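Local coordinates for putative uncharacterized protein (Mycobacterium avium, PDB 2Z6V) that probably transfers a sulfuryl group to an acceptor, as a member of the sulfotransferase family, although its substrate is not established, at residues F24-L36 against W51-N63. Numbering follows the deposited sequence.
Sequences FDNITTADDVFKL and WREGLALIVDEVN
Ala30, in the first turn of its helix, points its methyl into a hole formed by Trp51, Arg52, Leu55 and Ala56, a knob-into-hole contact at the point where two helices meet at a little more than a right angle. Its CB lies 3.9 Å from Leu55 CD2 and also sits over the centre of one face of the Arg52 guanidinium, while Asp31 is met at the edge of that group. Arg52 NH2 gives a nearly straight bond (167°) to Asp31 OD2 at 2.8 Å; OD2 lies in the guanidinium plane, whereas the N-H comes to it from above the carboxylate plane. The two flat groups are turned 55° apart, and NE adds only weak bonds to both carboxylate oxygens. Next to the salt bridge, Phe34 and Trp51 are roughly parallel, yet slid so far that they barely overlap; Phe34 CD1 touches Trp51 CZ2 at 3.5 Å. The indole gets there because its CG stands between backbone N and carbonyl carbon (chi1 57°). Deeper in, Val33 CG1 and Leu55 CD2 meet tip to tip at 3.7 Å. Just before the helix start, Thr28 O packs against Val59 CG1. Thr29 and Asp32 form a capping box, Asp32 OD2 accepting Thr28 N and Thr29 N from opposite faces of its plane. Apolar packing thus joins helix 30-41 to helix 50-64, beside a salt bridge whose guanidinium has the Ala30 methyl over one face; with one strong bond, weak NE bonds and both partners partly exposed, water could probably share the pair.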
loop_
_atom_site.group_PDB
_atom_site.type_symbol
_atom_site.label_atom_id
_atom_site.label_comp_id
_atom_site.label_asym_id
_atom_site.label_seq_id
_atom_site.Cartn_x
_atom_site.Cartn_y
_atom_site.Cartn_z
ATOM N N PHE A 24 -14.790 18.948 12.407
ATOM C CA PHE A 24 -14.116 19.479 11.230
ATOM C C PHE A 24 -14.759 20.730 10.655
ATOM O O PHE A 24 -14.768 20.927 9.442
ATOM C CB PHE A 24 -14.066 18.386 10.164
ATOM C CG PHE A 24 -13.697 17.040 10.711
ATOM C CD1 PHE A 24 -12.394 16.774 11.119
ATOM C CD2 PHE A 24 -14.666 16.059 10.880
ATOM C CE1 PHE A 24 -12.060 15.550 11.691
ATOM C CE2 PHE A 24 -14.346 14.831 11.451
ATOM C CZ PHE A 24 -13.037 14.577 11.858
ATOM N N ASP A 25 -15.295 21.574 11.523
ATOM C CA ASP A 25 -15.929 22.804 11.072
ATOM C C ASP A 25 -14.891 23.914 11.054
ATOM O O ASP A 25 -14.888 24.766 10.167
ATOM C CB ASP A 25 -17.074 23.182 12.016
ATOM C CG ASP A 25 -18.140 22.099 12.106
ATOM O OD1 ASP A 25 -18.867 21.885 11.110
ATOM O OD2 ASP A 25 -18.245 21.455 13.173
ATOM N N ASN A 26 -13.996 23.877 12.036
ATOM C CA ASN A 26 -12.948 24.880 12.176
ATOM C C ASN A 26 -11.589 24.407 11.658
ATOM O O ASN A 26 -10.548 24.930 12.062
ATOM C CB ASN A 26 -12.823 25.278 13.651
ATOM C CG ASN A 26 -14.158 25.680 14.267
ATOM O OD1 ASN A 26 -14.266 25.863 15.484
ATOM N ND2 ASN A 26 -15.184 25.820 13.427
ATOM N N ILE A 27 -11.594 23.414 10.775
ATOM C CA ILE A 27 -10.349 22.902 10.213
ATOM C C ILE A 27 -10.076 23.560 8.866
ATOM O O ILE A 27 -10.646 23.182 7.841
ATOM C CB ILE A 27 -10.394 21.371 10.039
ATOM C CG1 ILE A 27 -10.379 20.702 11.416
ATOM C CG2 ILE A 27 -9.214 20.904 9.185
ATOM C CD1 ILE A 27 -10.317 19.198 11.368
ATOM N N THR A 28 -9.193 24.549 8.879
ATOM C CA THR A 28 -8.860 25.280 7.669
ATOM C C THR A 28 -7.420 25.040 7.199
ATOM O O THR A 28 -7.128 25.164 6.007
ATOM C CB THR A 28 -9.130 26.803 7.878
ATOM O OG1 THR A 28 -8.667 27.544 6.743
ATOM C CG2 THR A 28 -8.443 27.308 9.139
ATOM N N THR A 29 -6.530 24.680 8.122
ATOM C CA THR A 29 -5.134 24.428 7.767
ATOM C C THR A 29 -4.589 23.099 8.285
ATOM O O THR A 29 -5.233 22.404 9.068
ATOM C CB THR A 29 -4.204 25.530 8.306
ATOM O OG1 THR A 29 -4.130 25.436 9.736
ATOM C CG2 THR A 29 -4.717 26.900 7.917
ATOM N N ALA A 30 -3.383 22.763 7.845
ATOM C CA ALA A 30 -2.725 21.539 8.268
ATOM C C ALA A 30 -2.439 21.605 9.762
ATOM O O ALA A 30 -2.467 20.584 10.454
ATOM C CB ALA A 30 -1.430 21.352 7.501
ATOM N N ASP A 31 -2.167 22.808 10.262
ATOM C CA ASP A 31 -1.876 22.977 11.683
ATOM C C ASP A 31 -3.103 22.708 12.552
ATOM O O ASP A 31 -2.971 22.274 13.696
ATOM C CB ASP A 31 -1.330 24.382 11.956
ATOM C CG ASP A 31 0.072 24.591 11.392
ATOM O OD1 ASP A 31 0.972 23.766 11.683
ATOM O OD2 ASP A 31 0.274 25.585 10.663
ATOM N N ASP A 32 -4.293 22.970 12.011
ATOM C CA ASP A 32 -5.527 22.720 12.749
ATOM C C ASP A 32 -5.690 21.218 12.898
ATOM O O ASP A 32 -6.096 20.723 13.952
ATOM C CB ASP A 32 -6.743 23.284 12.009
ATOM C CG ASP A 32 -6.756 24.805 11.967
ATOM O OD1 ASP A 32 -6.466 25.443 13.009
ATOM O OD2 ASP A 32 -7.072 25.358 10.891
ATOM N N VAL A 33 -5.379 20.498 11.825
ATOM C CA VAL A 33 -5.456 19.047 11.821
ATOM C C VAL A 33 -4.477 18.547 12.884
ATOM O O VAL A 33 -4.779 17.634 13.654
ATOM C CB VAL A 33 -5.061 18.482 10.433
ATOM C CG1 VAL A 33 -4.950 16.965 10.481
ATOM C CG2 VAL A 33 -6.092 18.895 9.404
ATOM N N PHE A 34 -3.304 19.169 12.932
ATOM C CA PHE A 34 -2.303 18.784 13.904
ATOM C C PHE A 34 -2.840 18.962 15.319
ATOM O O PHE A 34 -2.690 18.068 16.158
ATOM C CB PHE A 34 -1.035 19.617 13.738
ATOM C CG PHE A 34 0.070 19.223 14.676
ATOM C CD1 PHE A 34 1.042 18.318 14.283
ATOM C CD2 PHE A 34 0.127 19.746 15.964
ATOM C CE1 PHE A 34 2.063 17.935 15.163
ATOM C CE2 PHE A 34 1.141 19.372 16.853
ATOM C CZ PHE A 34 2.110 18.465 16.453
ATOM N N LYS A 35 -3.465 20.108 15.589
ATOM C CA LYS A 35 -4.001 20.371 16.925
ATOM C C LYS A 35 -4.997 19.308 17.360
ATOM O O LYS A 35 -4.971 18.850 18.503
ATOM C CB LYS A 35 -4.674 21.745 16.987
ATOM C CG LYS A 35 -3.728 22.914 16.815
ATOM C CD LYS A 35 -4.451 24.225 17.080
ATOM C CE LYS A 35 -3.617 25.434 16.665
ATOM N NZ LYS A 35 -3.404 25.474 15.184
ATOM N N LEU A 36 -5.875 18.918 16.441
ATOM C CA LEU A 36 -6.886 17.915 16.728
ATOM C C LEU A 36 -6.221 16.575 17.051
ATOM O O LEU A 36 -6.599 15.901 18.016
ATOM C CB LEU A 36 -7.832 17.779 15.532
ATOM C CG LEU A 36 -9.039 16.845 15.679
ATOM C CD1 LEU A 36 -9.847 17.226 16.916
ATOM C CD2 LEU A 36 -9.894 16.915 14.411
ATOM N N TRP A 51 5.665 16.155 7.295
ATOM C CA TRP A 51 4.255 15.821 7.146
ATOM C C TRP A 51 3.394 16.960 6.627
ATOM O O TRP A 51 2.408 16.736 5.933
ATOM C CB TRP A 51 3.687 15.378 8.494
ATOM C CG TRP A 51 3.859 16.420 9.565
ATOM C CD1 TRP A 51 4.925 16.565 10.399
ATOM C CD2 TRP A 51 2.953 17.490 9.881
ATOM N NE1 TRP A 51 4.745 17.654 11.216
ATOM C CE2 TRP A 51 3.545 18.243 10.919
ATOM C CE3 TRP A 51 1.701 17.887 9.386
ATOM C CZ2 TRP A 51 2.927 19.375 11.474
ATOM C CZ3 TRP A 51 1.087 19.013 9.938
ATOM C CH2 TRP A 51 1.703 19.742 10.972
ATOM N N ARG A 52 3.778 18.181 6.968
ATOM C CA ARG A 52 3.009 19.356 6.613
ATOM C C ARG A 52 2.769 19.656 5.144
ATOM O O ARG A 52 1.642 19.945 4.756
ATOM C CB ARG A 52 3.617 20.583 7.284
ATOM C CG ARG A 52 2.704 21.784 7.234
ATOM C CD ARG A 52 3.218 22.946 8.066
ATOM N NE ARG A 52 2.118 23.848 8.403
ATOM C CZ ARG A 52 1.350 24.475 7.509
ATOM N NH1 ARG A 52 1.555 24.307 6.206
ATOM N NH2 ARG A 52 0.360 25.261 7.918
ATOM N N GLU A 53 3.801 19.588 4.318
ATOM C CA GLU A 53 3.604 19.925 2.914
ATOM C C GLU A 53 2.470 19.155 2.231
ATOM O O GLU A 53 1.604 19.765 1.600
ATOM C CB GLU A 53 4.910 19.765 2.130
ATOM C CG GLU A 53 4.764 20.159 0.674
ATOM C CD GLU A 53 6.087 20.328 -0.045
ATOM O OE1 GLU A 53 7.077 19.653 0.327
ATOM O OE2 GLU A 53 6.127 21.133 -1.003
ATOM N N GLY A 54 2.472 17.829 2.364
ATOM C CA GLY A 54 1.438 17.014 1.752
ATOM C C GLY A 54 0.054 17.219 2.350
ATOM O O GLY A 54 -0.942 17.318 1.617
ATOM N N LEU A 55 -0.026 17.281 3.680
ATOM C CA LEU A 55 -1.313 17.481 4.336
ATOM C C LEU A 55 -1.926 18.817 3.901
ATOM O O LEU A 55 -3.142 18.914 3.713
ATOM C CB LEU A 55 -1.158 17.442 5.860
ATOM C CG LEU A 55 -2.442 17.646 6.683
ATOM C CD1 LEU A 55 -3.493 16.602 6.310
ATOM C CD2 LEU A 55 -2.118 17.562 8.162
ATOM N N ALA A 56 -1.087 19.839 3.727
ATOM C CA ALA A 56 -1.580 21.154 3.311
ATOM C C ALA A 56 -2.249 21.099 1.932
ATOM O O ALA A 56 -3.233 21.797 1.688
ATOM C CB ALA A 56 -0.444 22.169 3.307
ATOM N N LEU A 57 -1.714 20.272 1.036
ATOM C CA LEU A 57 -2.283 20.111 -0.298
ATOM C C LEU A 57 -3.652 19.446 -0.201
ATOM O O LEU A 57 -4.611 19.860 -0.854
ATOM C CB LEU A 57 -1.378 19.240 -1.160
ATOM C CG LEU A 57 -0.096 19.874 -1.686
ATOM C CD1 LEU A 57 0.703 18.839 -2.471
ATOM C CD2 LEU A 57 -0.453 21.066 -2.576
ATOM N N ILE A 58 -3.727 18.401 0.616
ATOM C CA ILE A 58 -4.966 17.660 0.812
ATOM C C ILE A 58 -6.040 18.572 1.399
ATOM O O ILE A 58 -7.151 18.655 0.874
ATOM C CB ILE A 58 -4.739 16.443 1.765
ATOM C CG1 ILE A 58 -3.774 15.452 1.110
ATOM C CG2 ILE A 58 -6.062 15.761 2.094
ATOM C CD1 ILE A 58 -3.299 14.339 2.030
ATOM N N VAL A 59 -5.697 19.252 2.488
ATOM C CA VAL A 59 -6.620 20.152 3.174
ATOM C C VAL A 59 -7.115 21.286 2.285
ATOM O O VAL A 59 -8.303 21.610 2.278
ATOM C CB VAL A 59 -5.963 20.759 4.425
ATOM C CG1 VAL A 59 -6.886 21.779 5.059
ATOM C CG2 VAL A 59 -5.630 19.651 5.410
ATOM N N ASP A 60 -6.200 21.889 1.538
ATOM C CA ASP A 60 -6.559 22.982 0.656
ATOM C C ASP A 60 -7.624 22.552 -0.341
ATOM O O ASP A 60 -8.514 23.332 -0.689
ATOM C CB ASP A 60 -5.335 23.475 -0.105
ATOM C CG ASP A 60 -5.660 24.635 -1.014
ATOM O OD1 ASP A 60 -6.098 25.682 -0.488
ATOM O OD2 ASP A 60 -5.489 24.500 -2.245
ATOM N N GLU A 61 -7.532 21.305 -0.793
ATOM C CA GLU A 61 -8.478 20.788 -1.764
ATOM C C GLU A 61 -9.826 20.399 -1.166
ATOM O O GLU A 61 -10.863 20.694 -1.755
ATOM C CB GLU A 61 -7.876 19.596 -2.510
ATOM C CG GLU A 61 -8.539 19.348 -3.855
ATOM C CD GLU A 61 -7.760 18.386 -4.732
ATOM O OE1 GLU A 61 -6.513 18.403 -4.663
ATOM O OE2 GLU A 61 -8.391 17.629 -5.504
ATOM N N VAL A 62 -9.836 19.746 -0.008
ATOM C CA VAL A 62 -11.115 19.367 0.586
ATOM C C VAL A 62 -11.907 20.614 0.982
ATOM O O VAL A 62 -13.136 20.581 1.062
ATOM C CB VAL A 62 -10.946 18.445 1.825
ATOM C CG1 VAL A 62 -10.187 17.192 1.438
ATOM C CG2 VAL A 62 -10.247 19.184 2.945
ATOM N N ASN A 63 -11.195 21.714 1.226
ATOM C CA ASN A 63 -11.832 22.976 1.584
ATOM C C ASN A 63 -12.363 23.667 0.334
ATOM O O ASN A 63 -13.497 24.134 0.314
ATOM C CB ASN A 63 -10.842 23.935 2.266
ATOM C CG ASN A 63 -10.581 23.584 3.720
ATOM O OD1 ASN A 63 -11.410 22.957 4.378
ATOM N ND2 ASN A 63 -9.429 24.014 4.234
#